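Local coordinates for protein unconventional myosin IB (Entamoeba histolytica, PDB 5XG9) that probably acts as an actin-based motor of the class I myosins, its SH3 domain, the part crystallised here, probably binding proline-rich partners, at residues Leu21-Gly26 and Trp49-Tyr54. Numbering follows the deposited sequence.
Sequences LSFKVG and WIPNNY. With PEU (2,5,8,11,14,17,20,23,26,29,32,35,38,41,44,47,50,53,56,59,62,65,68,71,74,77,80-heptacosaoxadooctacontan-82-ol), chain J.
In this SH3 domain the end of the RT loop, with the Leu-Ser-Phe of the ELSF motif, packs against strand 46-51 and the 3-10 turn that follows it. One backbone bond joins them: Leu21 N gives its hydrogen to Trp49 O at 3.1 Å. Beyond it the contact is apolar and runs into the hydrophobic core. Ile50 CG2 touches two loop residues, 3.8 Å from Leu21 CB and 3.5 Å from Phe23 CE2. The Leu21 and Ile50 side chains lie alongside each other, whereas that of Phe23 crosses Ile50 at about a right angle. A chi1 of 56° sets Phe23 CG between the backbone N and the carbonyl carbon, and the ring reaches in with its rim: Tyr54 CB meets CZ of Phe23 edge-on at 3.7 Å. Ile29 and Val55 also touch this phenylalanine. Tyr54 stacks edge-to-face on Tyr13, and Pro51 touches Tyr13 too, so Pro51 and Tyr54 probably belong to the aromatic surface on which SH3 domains usually bind proline-rich peptides. CB of Trp49 points away from the loop, and polyether carbon CAI of PEU lies over one indole face, 3.5 Å from Trp49 CD2.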
loop_
_atom_site.group_PDB
_atom_site.type_symbol
_atom_site.label_atom_id
_atom_site.label_comp_id
_atom_site.label_asym_id
_atom_site.label_seq_id
_atom_site.Cartn_x
_atom_site.Cartn_y
_atom_site.Cartn_z
ATOM N N LEU A 21 -1.767 2.951 6.511
ATOM C CA LEU A 21 -1.919 1.490 6.608
ATOM C C LEU A 21 -0.596 0.821 6.983
ATOM O O LEU A 21 0.409 1.024 6.282
ATOM C CB LEU A 21 -2.404 0.981 5.263
ATOM C CG LEU A 21 -2.595 -0.497 5.052
ATOM C CD1 LEU A 21 -3.764 -0.989 5.905
ATOM C CD2 LEU A 21 -2.739 -0.791 3.562
ATOM N N SER A 22 -0.626 0.012 8.060
ATOM C CA SER A 22 0.512 -0.801 8.436
ATOM C C SER A 22 0.658 -2.057 7.551
ATOM O O SER A 22 -0.344 -2.608 7.049
ATOM C CB SER A 22 0.372 -1.284 9.845
ATOM O OG SER A 22 0.424 -0.211 10.746
ATOM N N PHE A 23 1.921 -2.465 7.357
ATOM C CA PHE A 23 2.219 -3.722 6.635
ATOM C C PHE A 23 3.564 -4.347 6.987
ATOM O O PHE A 23 4.363 -3.710 7.642
ATOM C CB PHE A 23 1.986 -3.492 5.132
ATOM C CG PHE A 23 2.802 -2.323 4.580
ATOM C CD1 PHE A 23 4.149 -2.501 4.255
ATOM C CD2 PHE A 23 2.224 -1.064 4.365
ATOM C CE1 PHE A 23 4.911 -1.481 3.742
ATOM C CE2 PHE A 23 3.000 -0.007 3.858
ATOM C CZ PHE A 23 4.336 -0.225 3.504
ATOM N N LYS A 24 3.758 -5.608 6.548
ATOM C CA LYS A 24 4.956 -6.333 6.721
ATOM C C LYS A 24 5.562 -6.593 5.369
ATOM O O LYS A 24 4.914 -6.574 4.314
ATOM C CB LYS A 24 4.754 -7.623 7.464
ATOM C CG LYS A 24 3.754 -8.536 6.776
ATOM C CD LYS A 24 3.736 -9.919 7.358
ATOM C CE LYS A 24 2.649 -10.804 6.763
ATOM N NZ LYS A 24 1.364 -10.438 7.498
ATOM N N VAL A 25 6.796 -7.010 5.451
ATOM C CA VAL A 25 7.540 -7.407 4.223
ATOM C C VAL A 25 6.816 -8.551 3.547
ATOM O O VAL A 25 6.462 -9.529 4.184
ATOM C CB VAL A 25 9.011 -7.752 4.531
ATOM C CG1 VAL A 25 9.749 -8.215 3.287
ATOM C CG2 VAL A 25 9.729 -6.564 5.079
ATOM N N GLY A 26 6.613 -8.408 2.258
ATOM C CA GLY A 26 5.956 -9.358 1.422
ATOM C C GLY A 26 4.450 -9.228 1.283
ATOM O O GLY A 26 3.844 -9.922 0.437
ATOM N N TRP A 49 -3.167 5.131 3.624
ATOM C CA TRP A 49 -2.118 5.653 2.721
ATOM C C TRP A 49 -0.831 5.000 3.121
ATOM O O TRP A 49 -0.594 4.790 4.333
ATOM C CB TRP A 49 -2.009 7.170 2.830
ATOM C CG TRP A 49 -3.203 7.881 2.217
ATOM C CD1 TRP A 49 -4.359 8.231 2.863
ATOM C CD2 TRP A 49 -3.358 8.273 0.872
ATOM N NE1 TRP A 49 -5.235 8.819 1.982
ATOM C CE2 TRP A 49 -4.657 8.851 0.748
ATOM C CE3 TRP A 49 -2.569 8.159 -0.260
ATOM C CZ2 TRP A 49 -5.131 9.362 -0.445
ATOM C CZ3 TRP A 49 -3.025 8.687 -1.442
ATOM C CH2 TRP A 49 -4.311 9.288 -1.541
ATOM N N ILE A 50 -0.007 4.716 2.132
ATOM C CA ILE A 50 1.303 4.068 2.334
ATOM C C ILE A 50 2.416 4.819 1.611
ATOM O O ILE A 50 2.211 5.379 0.552
ATOM C CB ILE A 50 1.321 2.590 1.845
ATOM C CG1 ILE A 50 1.083 2.499 0.358
ATOM C CG2 ILE A 50 0.273 1.771 2.634
ATOM C CD1 ILE A 50 1.287 1.104 -0.226
ATOM N N PRO A 51 3.636 4.755 2.139
ATOM C CA PRO A 51 4.765 5.441 1.446
ATOM C C PRO A 51 5.274 4.602 0.314
ATOM O O PRO A 51 5.631 3.471 0.532
ATOM C CB PRO A 51 5.843 5.549 2.520
ATOM C CG PRO A 51 5.443 4.475 3.552
ATOM C CD PRO A 51 4.002 4.143 3.418
ATOM N N ASN A 52 5.306 5.133 -0.912
ATOM C CA ASN A 52 5.586 4.307 -2.050
ATOM C C ASN A 52 7.033 3.775 -2.131
ATOM O O ASN A 52 7.266 2.751 -2.818
ATOM C CB ASN A 52 5.047 4.841 -3.386
ATOM C CG ASN A 52 5.942 5.940 -4.026
ATOM O OD1 ASN A 52 7.143 6.032 -3.728
ATOM N ND2 ASN A 52 5.327 6.828 -4.784
ATOM N N ASN A 53 7.941 4.350 -1.348
ATOM C CA ASN A 53 9.317 3.878 -1.339
ATOM C C ASN A 53 9.413 2.528 -0.572
ATOM O O ASN A 53 10.453 1.863 -0.653
ATOM C CB ASN A 53 10.340 4.903 -0.735
ATOM C CG ASN A 53 9.857 5.543 0.586
ATOM O OD1 ASN A 53 8.684 5.984 0.728
ATOM N ND2 ASN A 53 10.789 5.741 1.507
ATOM N N TYR A 54 8.391 2.175 0.208
ATOM C CA TYR A 54 8.411 0.923 0.899
ATOM C C TYR A 54 7.990 -0.299 0.076
ATOM O O TYR A 54 8.072 -1.443 0.568
ATOM C CB TYR A 54 7.573 0.993 2.123
ATOM C CG TYR A 54 8.109 1.802 3.271
ATOM C CD1 TYR A 54 8.482 3.156 3.102
ATOM C CD2 TYR A 54 8.269 1.232 4.551
ATOM C CE1 TYR A 54 8.908 3.915 4.196
ATOM C CE2 TYR A 54 8.692 1.994 5.643
ATOM C CZ TYR A 54 9.008 3.335 5.447
ATOM O OH TYR A 54 9.423 4.093 6.538
HETATM O OAB PEU J . 1.891 13.773 6.410
HETATM C CAC PEU J . 1.176 12.616 5.982
HETATM C CAD PEU J . -0.233 13.018 5.561
HETATM O OAE PEU J . -1.185 12.245 6.290
HETATM C CAF PEU J . -1.237 10.896 5.831
HETATM C CAG PEU J . -1.904 10.851 4.461
HETATM O OAH PEU J . -0.913 10.988 3.445
HETATM C CAI PEU J . -1.475 10.881 2.139
HETATM C CAJ PEU J . -1.563 12.266 1.509
HETATM O OAK PEU J . -2.863 12.808 1.734
HETATM C CAL PEU J . -3.668 12.761 0.557
HETATM C CAM PEU J . -3.149 13.776 -0.454
HETATM O OAN PEU J . -2.794 14.980 0.222
HETATM C CAO PEU J . -1.470 15.401 -0.107
HETATM C CAP PEU J . -1.537 16.541 -1.116
HETATM O OAQ PEU J . -1.309 16.029 -2.428
HETATM C CAR PEU J . -0.927 17.058 -3.339
HETATM C CAS PEU J . 0.387 16.680 -4.010
HETATM O OAT PEU J . 1.472 17.262 -3.292
HETATM C CAU PEU J . 2.722 16.684 -3.662
HETATM C CAV PEU J . 3.843 17.676 -3.379
HETATM O OAW PEU J . 3.479 18.503 -2.276
HETATM C CAX PEU J . 3.324 17.748 -1.076
HETATM C CAY PEU J . 2.136 18.284 -0.288
#